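Local coordinates for peptide methionine sulfoxide reductase MsrA (Treponema denticola ATCC 35405, PDB 5FA9), which probably repairs oxidised proteins by reducing both the S and the R epimers of methionine sulfoxide, its MsrA and MsrB units being fused in one chain, at residues K3-A8 with V54-D59; G9-G14 with H50-K55; I76-L81 with R120-E125; G95-D100 with E125-K130. The protein carries 2 engineered substitutions. All coordinates share one frame; numbering follows the deposited sequence.

Interaction 1: residues K3-A8 with V54-D59; sequences KEIYLA and VKIVYD
The ring of Tyr58 lies across the backbone of Lys3 and offers one face to that residue's CB, a CH-pi contact of 4.1 Å from Lys3 CB to the Tyr58 ring centroid. Tyr58 CG sits between its own backbone N and C (chi1 67°), which swings the ring over the neighbouring strand, where CE1 also meets CG2 of Ile5 at 4.0 Å. Strands 3-8 and 54-59 are antiparallel neighbours in the mixed sheet of the MsrA unit. Lys3-Tyr58, Ile5-Ile56 and Leu7-Val54 are hydrogen-bonded pairs, and Lys3 N to Tyr58 O, at 2.7 Å, is almost straight. Leu7, Val54, Ile56 and Tyr58 pack on helices 12-19 and 65-74, which suits apolar and aromatic residues.

On the other face Lys55, fully extended, runs alongside Tyr6: its CG comes within 3.5 Å of Tyr6 CE2. Tyr6 OH donates to Glu4 OE2 (3.1 Å) from above the carboxylate plane, and Glu4 OE1 also accepts from Ile2 N of the second subunit. One water accepts from Lys55 NZ and donates to Glu4 OE1. The buried carboxylate is thus satisfied by neutral donors, with Lys55 NZ, 4.5 Å from Glu4 OE2, probably helping to keep it ionised.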
# COMPACT_ATOMS: atom_id res chain seq x y z
N LYS B 3 3.60 1.13 1.47
CA LYS B 3 4.30 1.91 0.45
C LYS B 3 4.86 1.01 -0.63
O LYS B 3 4.87 -0.22 -0.49
CB LYS B 3 5.42 2.73 1.09
CG LYS B 3 4.95 4.00 1.79
CD LYS B 3 6.03 4.57 2.69
CE LYS B 3 5.72 6.01 3.07
NZ LYS B 3 4.29 6.20 3.43
N GLU B 4 5.32 1.61 -1.72
CA GLU B 4 5.86 0.84 -2.83
C GLU B 4 7.08 1.50 -3.46
O GLU B 4 7.16 2.72 -3.58
CB GLU B 4 4.78 0.61 -3.90
CG GLU B 4 4.22 1.87 -4.52
CD GLU B 4 3.04 1.59 -5.43
OE1 GLU B 4 1.98 1.17 -4.92
OE2 GLU B 4 3.17 1.79 -6.66
N ILE B 5 8.05 0.67 -3.84
CA ILE B 5 9.28 1.13 -4.45
C ILE B 5 9.66 0.17 -5.58
O ILE B 5 9.32 -1.02 -5.53
CB ILE B 5 10.43 1.24 -3.41
CG1 ILE B 5 11.67 1.90 -4.02
CG2 ILE B 5 10.76 -0.12 -2.82
CD1 ILE B 5 11.47 3.36 -4.37
N TYR B 6 10.34 0.67 -6.61
CA TYR B 6 10.69 -0.15 -7.76
C TYR B 6 12.20 -0.25 -7.92
O TYR B 6 12.89 0.76 -8.04
CB TYR B 6 10.06 0.42 -9.03
CG TYR B 6 8.54 0.38 -9.03
CD1 TYR B 6 7.80 1.31 -8.31
CD2 TYR B 6 7.85 -0.58 -9.76
CE1 TYR B 6 6.42 1.27 -8.30
CE2 TYR B 6 6.47 -0.62 -9.76
CZ TYR B 6 5.76 0.31 -9.03
OH TYR B 6 4.38 0.27 -9.03
N LEU B 7 12.71 -1.48 -7.91
CA LEU B 7 14.15 -1.71 -7.93
C LEU B 7 14.59 -2.58 -9.10
O LEU B 7 14.12 -3.71 -9.27
CB LEU B 7 14.59 -2.35 -6.61
CG LEU B 7 14.27 -1.57 -5.34
CD1 LEU B 7 14.70 -2.34 -4.10
CD2 LEU B 7 14.93 -0.20 -5.37
N ALA B 8 15.51 -2.06 -9.90
CA ALA B 8 16.10 -2.81 -11.00
C ALA B 8 17.54 -3.18 -10.65
O ALA B 8 18.41 -2.32 -10.57
CB ALA B 8 16.05 -2.02 -12.29
N VAL B 54 11.73 -5.15 -10.27
CA VAL B 54 10.80 -5.81 -9.36
C VAL B 54 10.02 -4.79 -8.54
O VAL B 54 10.61 -3.95 -7.86
CB VAL B 54 11.53 -6.77 -8.41
CG1 VAL B 54 10.56 -7.36 -7.40
CG2 VAL B 54 12.21 -7.88 -9.19
N LYS B 55 8.70 -4.86 -8.62
CA LYS B 55 7.84 -4.00 -7.82
C LYS B 55 7.80 -4.48 -6.38
O LYS B 55 7.51 -5.65 -6.12
CB LYS B 55 6.43 -3.95 -8.40
CG LYS B 55 5.43 -3.17 -7.57
CD LYS B 55 4.08 -3.08 -8.27
CE LYS B 55 3.08 -2.28 -7.45
NZ LYS B 55 1.76 -2.20 -8.13
N ILE B 56 8.10 -3.59 -5.44
CA ILE B 56 8.12 -3.94 -4.03
C ILE B 56 7.05 -3.19 -3.24
O ILE B 56 7.17 -1.99 -3.03
CB ILE B 56 9.49 -3.66 -3.39
CG1 ILE B 56 10.61 -4.34 -4.18
CG2 ILE B 56 9.51 -4.10 -1.93
CD1 ILE B 56 10.58 -5.85 -4.09
N VAL B 57 6.03 -3.91 -2.79
CA VAL B 57 5.01 -3.33 -1.92
C VAL B 57 5.29 -3.75 -0.48
O VAL B 57 5.36 -4.95 -0.18
CB VAL B 57 3.59 -3.77 -2.33
CG1 VAL B 57 2.56 -3.17 -1.38
CG2 VAL B 57 3.30 -3.35 -3.76
N TYR B 58 5.45 -2.78 0.40
CA TYR B 58 5.89 -3.07 1.76
C TYR B 58 5.20 -2.22 2.83
O TYR B 58 4.65 -1.16 2.54
CB TYR B 58 7.41 -2.88 1.86
CG TYR B 58 7.86 -1.44 1.71
CD1 TYR B 58 7.97 -0.85 0.45
CD2 TYR B 58 8.18 -0.67 2.82
CE1 TYR B 58 8.39 0.46 0.31
CE2 TYR B 58 8.59 0.65 2.69
CZ TYR B 58 8.70 1.20 1.43
OH TYR B 58 9.11 2.51 1.30
N ASP B 59 5.25 -2.71 4.06
CA ASP B 59 4.74 -1.97 5.21
C ASP B 59 5.90 -1.26 5.90
O ASP B 59 6.81 -1.90 6.44
CB ASP B 59 4.04 -2.92 6.19
CG ASP B 59 3.29 -2.18 7.29
OD1 ASP B 59 3.38 -0.93 7.36
OD2 ASP B 59 2.59 -2.85 8.08
O HOH W 1 0.15 -0.23 -6.80

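Interaction 2: residues G9-G14 with H50-K55; sequences GGSFWG and HAETVK. Engineered in segment 9-14: Ser11 (natural residue Cys). With D1D ((4S,5S)-1,2-dithiane-4,5-diol), chain F.
Gly9 meets strand 51-55 through a water that accepts from its N and donates to both Gly10 O and Glu52 O, the last at 2.6 Å from the water. At Gly10 the backbone takes a conformation in which a CB would run into the carbonyl O of Gly9, which explains the glycine; its own O packs 3.5 Å from Glu52 CB. Ser11, an engineered replacement of the natural cysteine at the predicted active site, stands at the N-cap position of helix 12-19. Its OG, anti to the backbone N (chi1 169°), is turned to the bound dithiane diol and shares a hydrogen bond of 3.2 Å with ligand O2. Ser11, Phe12, Trp13 and Glu52 line this pocket of the MsrA unit, with Tyr92 and His139.

Phe12 is the main bridge. Its N donates to Glu52 OE2 at 3.3 Å, nearly along the C-O axis, and the same oxygen lies over one face of the Phe12 ring, whose plane is 39° from that of the carboxylate. Glu52, extended beyond CG, thereby reaches the first turn of the helix, while its OE1 lies 3.3 Å from ligand C2. Away from the carboxylate, Phe12 CB packs against Val54 CG2 at 3.6 Å. Trp13 turns from the strand and covers the ligand instead: O2 sits 3.2 Å above the indole plane, while Trp13 NE1 is hydrogen-bonded to His139 ND1.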
# COMPACT_ATOMS: atom_id res chain seq x y z
N GLY B 9 17.79 -4.48 -10.45
CA GLY B 9 19.11 -4.95 -10.09
C GLY B 9 19.53 -6.20 -10.82
O GLY B 9 19.98 -7.17 -10.21
N GLY B 10 19.38 -6.19 -12.14
CA GLY B 10 19.72 -7.34 -12.96
C GLY B 10 18.53 -8.23 -13.24
O GLY B 10 17.39 -7.75 -13.29
N SER B 11 18.78 -9.52 -13.44
CA SER B 11 17.72 -10.49 -13.66
C SER B 11 16.73 -10.48 -12.51
O SER B 11 17.10 -10.76 -11.36
CB SER B 11 18.31 -11.89 -13.85
OG SER B 11 17.30 -12.89 -13.83
N PHE B 12 15.47 -10.16 -12.80
CA PHE B 12 14.47 -9.97 -11.75
C PHE B 12 14.09 -11.26 -11.03
O PHE B 12 13.39 -11.23 -10.02
CB PHE B 12 13.21 -9.29 -12.31
CG PHE B 12 12.69 -9.90 -13.59
CD1 PHE B 12 12.29 -11.23 -13.65
CD2 PHE B 12 12.55 -9.12 -14.72
CE1 PHE B 12 11.80 -11.77 -14.82
CE2 PHE B 12 12.06 -9.66 -15.90
CZ PHE B 12 11.69 -10.98 -15.95
N TRP B 13 14.56 -12.39 -11.56
CA TRP B 13 14.31 -13.68 -10.92
C TRP B 13 14.95 -13.72 -9.54
O TRP B 13 14.31 -14.11 -8.56
CB TRP B 13 14.84 -14.83 -11.79
CG TRP B 13 14.07 -15.04 -13.05
CD1 TRP B 13 12.82 -14.59 -13.33
CD2 TRP B 13 14.51 -15.76 -14.21
NE1 TRP B 13 12.44 -14.98 -14.59
CE2 TRP B 13 13.47 -15.70 -15.16
CE3 TRP B 13 15.68 -16.44 -14.54
CZ2 TRP B 13 13.56 -16.30 -16.41
CZ3 TRP B 13 15.78 -17.04 -15.79
CH2 TRP B 13 14.72 -16.96 -16.71
N GLY B 14 16.21 -13.32 -9.47
CA GLY B 14 16.94 -13.31 -8.22
C GLY B 14 16.54 -12.17 -7.31
O GLY B 14 16.47 -12.33 -6.09
N HIS B 50 13.80 -1.32 -21.90
CA HIS B 50 13.25 -1.37 -20.56
C HIS B 50 14.18 -2.12 -19.62
O HIS B 50 14.82 -3.10 -20.02
CB HIS B 50 11.87 -2.03 -20.56
CG HIS B 50 10.83 -1.28 -21.33
ND1 HIS B 50 10.36 -0.04 -20.93
CD2 HIS B 50 10.16 -1.58 -22.47
CE1 HIS B 50 9.45 0.38 -21.79
NE2 HIS B 50 9.31 -0.54 -22.73
N ALA B 51 14.27 -1.67 -18.38
CA ALA B 51 15.08 -2.34 -17.38
C ALA B 51 14.26 -3.36 -16.61
O ALA B 51 13.11 -3.10 -16.24
CB ALA B 51 15.70 -1.33 -16.43
N GLU B 52 14.85 -4.53 -16.36
CA GLU B 52 14.19 -5.57 -15.59
C GLU B 52 14.05 -5.13 -14.13
O GLU B 52 15.05 -4.97 -13.43
CB GLU B 52 14.97 -6.88 -15.69
CG GLU B 52 14.95 -7.49 -17.08
CD GLU B 52 15.47 -8.92 -17.10
OE1 GLU B 52 15.71 -9.44 -18.21
OE2 GLU B 52 15.64 -9.51 -16.02
N THR B 53 12.81 -4.95 -13.70
CA THR B 53 12.53 -4.33 -12.41
C THR B 53 11.54 -5.16 -11.59
O THR B 53 10.65 -5.80 -12.14
CB THR B 53 11.98 -2.90 -12.60
OG1 THR B 53 12.82 -2.17 -13.50
CG2 THR B 53 11.90 -2.16 -11.27
N VAL B 54 11.73 -5.15 -10.27
CA VAL B 54 10.80 -5.81 -9.36
C VAL B 54 10.02 -4.79 -8.54
O VAL B 54 10.61 -3.95 -7.86
CB VAL B 54 11.53 -6.77 -8.41
CG1 VAL B 54 10.56 -7.36 -7.40
CG2 VAL B 54 12.21 -7.88 -9.19
N LYS B 55 8.70 -4.86 -8.62
CA LYS B 55 7.84 -4.00 -7.82
C LYS B 55 7.80 -4.48 -6.38
O LYS B 55 7.51 -5.65 -6.12
CB LYS B 55 6.43 -3.95 -8.40
CG LYS B 55 5.43 -3.17 -7.57
CD LYS B 55 4.08 -3.08 -8.27
CE LYS B 55 3.08 -2.28 -7.45
NZ LYS B 55 1.76 -2.20 -8.13
S1 D1D F . 13.71 -12.39 -19.54
C1 D1D F . 13.76 -12.98 -18.04
C2 D1D F . 15.14 -12.60 -17.28
O2 D1D F . 15.17 -13.18 -16.17
C3 D1D F . 16.52 -13.06 -18.19
O3 D1D F . 17.55 -12.62 -17.61
C4 D1D F . 16.48 -12.49 -19.70
S4 D1D F . 15.11 -12.86 -20.46
O HOH W 2 15.82 -6.40 -11.38
O HOH W 3 18.10 -4.52 -13.67

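Interaction 3: residues I76-L81 with R120-E125; sequences IDPTSL and RPIVVE
Pro78 presses its CB into a shallow hollow between two branched side chains of the facing loop, 3.8 Å from Val124 CG2 and 4.0 Å from Ile122 CG2. The compact, rigid ring suits this place, since it fills the notch and also stands at the second position of the type I turn from Asp77 to Ser80, where its fixed phi is well accommodated. Ile76 CD1 also touches the Val124 CG2 methyl.

A second bump goes the other way. In Val123, chi1 of -65° puts CG1 opposite the carbonyl carbon and leaves CG2 in the cleft between N and C; the CG2 methyl is pushed into the concave side of the turn, 3.3 Å from Ser80 O and close to Pro78 O. At the outer end the Thr79 methyl, CG2, rests against Arg120 CB at 3.8 Å, the two side chains crossing at about a right angle. Thr79 OG1 is directed back into its own turn, where it donates to Asp77 OD1 at 2.9 Å.

A single direct hydrogen bond joins the two loops: Val123 N to Pro78 O, 2.8 Å. Beside it a water donates to both Thr79 O and Pro121 O. Phe73 lies against Pro78 and Ile122, and Tyr72 against Val124, which places this patch beside the end of helix 65-74. It is loop-to-loop packing of the MsrA domain, in which an Asp-Pro-Thr-Ser beta turn after that helix meets the connection from helix 104-115 to strand 125-128.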
# COMPACT_ATOMS: atom_id res chain seq x y z
N ILE B 76 23.79 -5.91 -5.35
CA ILE B 76 24.18 -5.41 -6.67
C ILE B 76 25.57 -4.78 -6.66
O ILE B 76 26.14 -4.49 -5.60
CB ILE B 76 23.20 -4.35 -7.20
CG1 ILE B 76 23.30 -3.06 -6.38
CG2 ILE B 76 21.77 -4.88 -7.23
CD1 ILE B 76 22.69 -1.86 -7.05
N ASP B 77 26.12 -4.58 -7.85
CA ASP B 77 27.32 -3.78 -8.03
C ASP B 77 26.91 -2.40 -8.56
O ASP B 77 26.62 -2.25 -9.74
CB ASP B 77 28.30 -4.45 -8.99
CG ASP B 77 29.60 -3.69 -9.14
OD1 ASP B 77 29.88 -2.80 -8.30
OD2 ASP B 77 30.35 -3.97 -10.10
N PRO B 78 26.88 -1.40 -7.67
CA PRO B 78 26.39 -0.06 -8.02
C PRO B 78 27.34 0.73 -8.91
O PRO B 78 26.99 1.83 -9.34
CB PRO B 78 26.24 0.62 -6.66
CG PRO B 78 27.25 -0.05 -5.80
CD PRO B 78 27.31 -1.48 -6.27
N THR B 79 28.52 0.18 -9.19
CA THR B 79 29.49 0.86 -10.04
C THR B 79 29.52 0.28 -11.45
O THR B 79 30.18 0.82 -12.34
CB THR B 79 30.91 0.78 -9.44
OG1 THR B 79 31.34 -0.59 -9.39
CG2 THR B 79 30.92 1.36 -8.03
N SER B 80 28.81 -0.82 -11.65
CA SER B 80 28.79 -1.50 -12.94
C SER B 80 27.68 -0.95 -13.84
O SER B 80 26.52 -0.86 -13.43
CB SER B 80 28.62 -3.01 -12.76
OG SER B 80 28.31 -3.64 -13.99
N LEU B 81 28.04 -0.60 -15.07
CA LEU B 81 27.08 -0.06 -16.02
C LEU B 81 26.53 -1.13 -16.97
O LEU B 81 27.29 -1.82 -17.65
CB LEU B 81 27.73 1.06 -16.84
CG LEU B 81 26.85 1.70 -17.92
CD1 LEU B 81 25.56 2.25 -17.33
CD2 LEU B 81 27.62 2.80 -18.66
N ARG B 120 34.96 4.20 -7.20
CA ARG B 120 34.30 4.36 -8.49
C ARG B 120 32.93 5.01 -8.30
O ARG B 120 32.26 4.75 -7.31
CB ARG B 120 34.17 3.00 -9.19
CG ARG B 120 34.73 2.96 -10.60
CD ARG B 120 35.26 1.57 -10.92
NE ARG B 120 36.33 1.18 -10.00
CZ ARG B 120 37.00 0.04 -10.07
NH1 ARG B 120 36.71 -0.84 -11.02
NH2 ARG B 120 37.96 -0.23 -9.19
N PRO B 121 32.52 5.85 -9.26
CA PRO B 121 31.23 6.53 -9.15
C PRO B 121 30.05 5.57 -9.29
O PRO B 121 30.07 4.70 -10.16
CB PRO B 121 31.26 7.53 -10.32
CG PRO B 121 32.21 6.92 -11.30
CD PRO B 121 33.25 6.24 -10.47
N ILE B 122 29.04 5.73 -8.44
CA ILE B 122 27.84 4.91 -8.52
C ILE B 122 27.03 5.30 -9.74
O ILE B 122 26.75 6.48 -9.96
CB ILE B 122 26.98 5.04 -7.25
CG1 ILE B 122 27.67 4.36 -6.06
CG2 ILE B 122 25.60 4.44 -7.46
CD1 ILE B 122 26.96 4.58 -4.74
N VAL B 123 26.65 4.31 -10.55
CA VAL B 123 25.94 4.56 -11.80
C VAL B 123 24.48 4.14 -11.73
O VAL B 123 23.79 4.10 -12.75
CB VAL B 123 26.62 3.85 -12.98
CG1 VAL B 123 28.01 4.41 -13.22
CG2 VAL B 123 26.69 2.35 -12.72
N VAL B 124 24.01 3.81 -10.53
CA VAL B 124 22.60 3.50 -10.32
C VAL B 124 21.77 4.74 -10.61
O VAL B 124 21.96 5.79 -10.00
CB VAL B 124 22.33 3.02 -8.89
CG1 VAL B 124 20.84 2.75 -8.69
CG2 VAL B 124 23.15 1.78 -8.57
N GLU B 125 20.84 4.63 -11.56
CA GLU B 125 20.02 5.77 -11.94
C GLU B 125 18.83 5.94 -11.01
O GLU B 125 18.20 4.96 -10.61
CB GLU B 125 19.55 5.63 -13.40
CG GLU B 125 18.75 4.38 -13.68
CD GLU B 125 18.30 4.29 -15.13
OE1 GLU B 125 19.00 4.84 -16.01
OE2 GLU B 125 17.25 3.67 -15.40
O HOH W 4 31.44 3.46 -12.40

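Interaction 4: residues G95-D100 with E125-K130; sequences GIYYVD and EVEKLK
Tyr97 and Glu125 meet at the tight end of a beta-alpha-beta unit, in which strands 95-98 and 125-128 run parallel and helix 104-115 makes the crossover. Tyr97 OH donates to Glu125 OE2 over 2.5 Å, on the anti side of the carboxylate, and this oxygen lies in the plane of the ring at its edge. Ring and carboxylate planes stand 82° apart. The same OE2 forms a salt bridge with Arg93, a second donor that would favour a charged carboxylate. Gly95 suits its place because a side chain there would collide with Glu125 CG and Tyr97 OH. Ile96 N donates to Glu125 O at 2.8 Å.

Toward the middle the strands are held less firmly: Glu127 N to Ile96 O and Tyr98 N to Glu127 O are both weak, at 3.4 Å. At the far end Leu129 N donates to Tyr98 O (3.0 Å) and Leu129 CD1 packs on Tyr97 CB. Gly95, Ile96 and Tyr97 are buried, whereas strand 125-128, at the sheet edge, is partly exposed, though Ile107 covers Val126 and Ile104 touches Tyr98. With chi1 at 59° the Tyr98 ring reaches across this edge strand, and Lys128 CA sits over its face, 3.6 Å from the centroid and 17° off the ring normal.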
# COMPACT_ATOMS: atom_id res chain seq x y z
N GLY B 95 18.88 0.62 -11.24
CA GLY B 95 18.08 1.81 -11.05
C GLY B 95 17.09 1.72 -9.92
O GLY B 95 16.63 0.63 -9.56
N ILE B 96 16.75 2.87 -9.35
CA ILE B 96 15.74 2.95 -8.31
C ILE B 96 14.63 3.89 -8.77
O ILE B 96 14.87 5.08 -8.98
CB ILE B 96 16.32 3.44 -6.97
CG1 ILE B 96 17.47 2.55 -6.53
CG2 ILE B 96 15.24 3.49 -5.90
CD1 ILE B 96 18.21 3.05 -5.31
N TYR B 97 13.43 3.36 -8.92
CA TYR B 97 12.32 4.12 -9.48
C TYR B 97 11.22 4.34 -8.46
O TYR B 97 10.80 3.41 -7.77
CB TYR B 97 11.77 3.41 -10.72
CG TYR B 97 12.84 2.99 -11.70
CD1 TYR B 97 13.43 3.92 -12.55
CD2 TYR B 97 13.26 1.67 -11.77
CE1 TYR B 97 14.41 3.54 -13.45
CE2 TYR B 97 14.24 1.29 -12.66
CZ TYR B 97 14.81 2.22 -13.50
OH TYR B 97 15.79 1.84 -14.39
N TYR B 98 10.76 5.58 -8.36
CA TYR B 98 9.77 5.95 -7.36
C TYR B 98 8.45 6.38 -7.99
O TYR B 98 8.42 6.94 -9.09
CB TYR B 98 10.30 7.07 -6.46
CG TYR B 98 10.67 8.33 -7.21
CD1 TYR B 98 9.72 9.33 -7.44
CD2 TYR B 98 11.96 8.54 -7.68
CE1 TYR B 98 10.05 10.48 -8.13
CE2 TYR B 98 12.30 9.69 -8.36
CZ TYR B 98 11.34 10.66 -8.58
OH TYR B 98 11.67 11.81 -9.26
N VAL B 99 7.36 6.11 -7.29
CA VAL B 99 6.04 6.58 -7.69
C VAL B 99 5.56 7.59 -6.66
O VAL B 99 4.61 8.34 -6.88
CB VAL B 99 5.04 5.41 -7.82
CG1 VAL B 99 4.73 4.83 -6.45
CG2 VAL B 99 3.77 5.85 -8.51
N ASP B 100 6.26 7.62 -5.53
CA ASP B 100 5.94 8.52 -4.43
C ASP B 100 7.02 9.59 -4.31
O ASP B 100 8.16 9.29 -3.96
CB ASP B 100 5.80 7.74 -3.12
CG ASP B 100 5.21 8.56 -1.99
OD1 ASP B 100 5.04 9.79 -2.16
OD2 ASP B 100 4.90 7.98 -0.93
N GLU B 125 20.84 4.63 -11.56
CA GLU B 125 20.02 5.77 -11.94
C GLU B 125 18.83 5.94 -11.01
O GLU B 125 18.20 4.96 -10.61
CB GLU B 125 19.55 5.63 -13.40
CG GLU B 125 18.75 4.38 -13.68
CD GLU B 125 18.30 4.29 -15.13
OE1 GLU B 125 19.00 4.84 -16.01
OE2 GLU B 125 17.25 3.67 -15.40
N VAL B 126 18.53 7.18 -10.66
CA VAL B 126 17.36 7.48 -9.84
C VAL B 126 16.39 8.34 -10.64
O VAL B 126 16.64 9.52 -10.88
CB VAL B 126 17.75 8.21 -8.54
CG1 VAL B 126 16.50 8.58 -7.75
CG2 VAL B 126 18.67 7.33 -7.70
N GLU B 127 15.28 7.74 -11.05
CA GLU B 127 14.30 8.42 -11.88
C GLU B 127 12.90 8.15 -11.37
O GLU B 127 12.65 7.15 -10.70
CB GLU B 127 14.41 7.97 -13.34
CG GLU B 127 15.79 8.09 -13.95
CD GLU B 127 15.85 7.54 -15.37
OE1 GLU B 127 14.86 6.90 -15.79
OE2 GLU B 127 16.87 7.74 -16.05
N LYS B 128 11.98 9.05 -11.69
CA LYS B 128 10.57 8.78 -11.45
C LYS B 128 10.11 7.68 -12.41
O LYS B 128 10.37 7.76 -13.61
CB LYS B 128 9.72 10.04 -11.64
CG LYS B 128 8.26 9.87 -11.24
CD LYS B 128 7.40 10.98 -11.80
CE LYS B 128 5.95 10.82 -11.39
NZ LYS B 128 5.77 10.86 -9.91
N LEU B 129 9.46 6.67 -11.87
CA LEU B 129 8.90 5.61 -12.69
C LEU B 129 7.88 6.20 -13.64
O LEU B 129 6.96 6.91 -13.22
CB LEU B 129 8.25 4.53 -11.81
CG LEU B 129 7.79 3.28 -12.55
CD1 LEU B 129 8.98 2.53 -13.13
CD2 LEU B 129 6.96 2.39 -11.64
N LYS B 130 8.02 5.92 -14.93
CA LYS B 130 7.12 6.52 -15.89
C LYS B 130 6.29 5.44 -16.59
O LYS B 130 5.15 5.67 -16.98
CB LYS B 130 7.90 7.36 -16.90
CG LYS B 130 7.18 8.64 -17.27
CD LYS B 130 7.21 9.57 -16.06
CE LYS B 130 6.14 10.65 -16.11
NZ LYS B 130 6.04 11.40 -14.83

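How the interactions relate
From the N terminus, strand 2-8 leads directly into the glycine turn and helix 12-19, and strand 51-59 returns to both. Interaction 2 opens inside the loop closed by interaction 1, and both end on strand 51-59, sharing Val54 and Lys55. Interactions 3 and 4 follow later and cross each other: interaction 3 closes the span from 76-81 to 120-125, interaction 4 the crossover through helix 104-115, and they share Glu125. Strand 2-8 is flanked by 51-59 and 95-98, with Tyr6 O and Tyr97 N 2.8 Å apart, so interactions 1 and 4 continue one sheet. Gly9 touching Ile76 links the turn before helix 12-19 to interaction 3, and Val124 packs on Gly95.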